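PDB 5B3T: biliverdin reductase from Synechocystis sp., which probably catalyses the NAD(P)H-dependent reduction of the tetrapyrrole biliverdin in the heme-degrading pathway. Local coordinates for residues Tyr313-Glu316 against Val317-Cys321. Sequence-based numbering, arbitrary orientation.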
loop_
_atom_site.group_PDB
_atom_site.type_symbol
_atom_site.label_atom_id
_atom_site.label_comp_id
_atom_site.label_asym_id
_atom_site.label_seq_id
_atom_site.Cartn_x
_atom_site.Cartn_y
_atom_site.Cartn_z
ATOM N N TYR A 313 -8.375 3.293 8.759
ATOM C CA TYR A 313 -9.621 2.601 8.451
ATOM C C TYR A 313 -9.370 1.374 7.585
ATOM O O TYR A 313 -9.997 0.329 7.789
ATOM C CB TYR A 313 -10.618 3.531 7.763
ATOM C CG TYR A 313 -11.941 2.834 7.561
ATOM C CD1 TYR A 313 -12.652 2.351 8.650
ATOM C CD2 TYR A 313 -12.463 2.624 6.291
ATOM C CE1 TYR A 313 -13.851 1.699 8.489
ATOM C CE2 TYR A 313 -13.670 1.966 6.117
ATOM C CZ TYR A 313 -14.358 1.507 7.224
ATOM O OH TYR A 313 -15.555 0.851 7.072
ATOM N N ALA A 314 -8.468 1.489 6.606
ATOM C CA ALA A 314 -8.082 0.323 5.819
ATOM C C ALA A 314 -7.554 -0.784 6.721
ATOM O O ALA A 314 -7.820 -1.970 6.490
ATOM C CB ALA A 314 -7.036 0.717 4.777
ATOM N N LEU A 315 -6.815 -0.407 7.766
ATOM C CA LEU A 315 -6.345 -1.377 8.747
ATOM C C LEU A 315 -7.510 -1.989 9.515
ATOM O O LEU A 315 -7.522 -3.196 9.779
ATOM C CB LEU A 315 -5.350 -0.697 9.689
ATOM C CG LEU A 315 -4.586 -1.474 10.762
ATOM C CD1 LEU A 315 -4.090 -2.821 10.248
ATOM C CD2 LEU A 315 -3.421 -0.619 11.254
ATOM N N GLU A 316 -8.505 -1.173 9.873
ATOM C CA GLU A 316 -9.690 -1.703 10.545
ATOM C C GLU A 316 -10.421 -2.703 9.660
ATOM O O GLU A 316 -10.846 -3.766 10.131
ATOM C CB GLU A 316 -10.628 -0.563 10.951
ATOM C CG GLU A 316 -11.957 -1.038 11.530
ATOM C CD GLU A 316 -12.884 0.106 11.912
ATOM O OE1 GLU A 316 -12.383 1.210 12.213
ATOM O OE2 GLU A 316 -14.116 -0.100 11.912
ATOM N N VAL A 317 -10.573 -2.384 8.373
ATOM C CA VAL A 317 -11.251 -3.293 7.453
ATOM C C VAL A 317 -10.485 -4.606 7.336
ATOM O O VAL A 317 -11.084 -5.685 7.258
ATOM C CB VAL A 317 -11.438 -2.620 6.081
ATOM C CG1 VAL A 317 -11.973 -3.616 5.065
ATOM C CG2 VAL A 317 -12.372 -1.429 6.202
ATOM N N ALA A 318 -9.151 -4.536 7.328
ATOM C CA ALA A 318 -8.346 -5.752 7.241
ATOM C C ALA A 318 -8.495 -6.607 8.493
ATOM O O ALA A 318 -8.611 -7.835 8.402
ATOM C CB ALA A 318 -6.879 -5.396 7.000
ATOM N N ASP A 319 -8.486 -5.980 9.673
ATOM C CA ASP A 319 -8.745 -6.719 10.907
ATOM C C ASP A 319 -10.106 -7.399 10.863
ATOM O O ASP A 319 -10.245 -8.563 11.253
ATOM C CB ASP A 319 -8.665 -5.787 12.117
ATOM C CG ASP A 319 -7.259 -5.302 12.391
ATOM O OD1 ASP A 319 -6.308 -5.893 11.843
ATOM O OD2 ASP A 319 -7.103 -4.344 13.178
ATOM N N LEU A 320 -11.125 -6.680 10.390
ATOM C CA LEU A 320 -12.472 -7.237 10.344
ATOM C C LEU A 320 -12.548 -8.441 9.410
ATOM O O LEU A 320 -13.183 -9.450 9.738
ATOM C CB LEU A 320 -13.466 -6.158 9.913
ATOM C CG LEU A 320 -13.715 -5.072 10.959
ATOM C CD1 LEU A 320 -14.511 -3.916 10.376
ATOM C CD2 LEU A 320 -14.436 -5.677 12.149
ATOM N N CYS A 321 -11.904 -8.355 8.243
ATOM C CA CYS A 321 -11.961 -9.461 7.292
ATOM C C CYS A 321 -11.131 -10.647 7.765
ATOM O O CYS A 321 -11.501 -11.802 7.526
ATOM C CB CYS A 321 -11.500 -8.993 5.913
ATOM S SG CYS A 321 -12.611 -7.806 5.126
#
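Tyr313 meets Val317 one turn further on in the alpha-helix 309-325, which packs in the C-terminal alpha/beta domain against helix 183-189 and strand 199-210. The backbone pair comes first: Val317 N donates to Tyr313 O at 2.8 Å. Beyond that bond the side chains form a CH-pi contact, with Val317 CG2 lying over one face of the phenol ring, 3.9 Å from its centroid and shifted toward the CE2-CZ rim. Tyr313 reaches that place because its CG stands anti to the backbone N (chi1 -175°), while the valine methyl sits beside its own N. The hydroxyl is tied down separately, OH being hydrogen-bonded to Val199 N at the start of the strand. A leucine in place of Tyr313 would probably leave that strand amide without its phenol partner and strip the flat cover from Val317 CG2. Next, Ala314 O accepts from Ala318 N, and the methyl of Ala314 packs against Ser187, Ser190 and Tyr105, the last a residue of the NADP(+) site. Leu315 also touches Tyr105, while its carbonyl O takes Asp319 N at 2.9 Å in a nearly straight bond (167°). Across the same turn Leu315 CD1 comes within 4.1 Å of Asp319 OD1; the other carboxylate oxygen, OD2, is held by Tyr111 N. Glu316 ends the segment on a partly exposed side, its O accepting from Leu320 N. The two side chains run alongside each other, and both the aliphatic stem and one carboxylate oxygen of the glutamate approach the leucine: Glu316 CG lies 4.0 Å and Glu316 OE2 4.1 Å from Leu320 CD1.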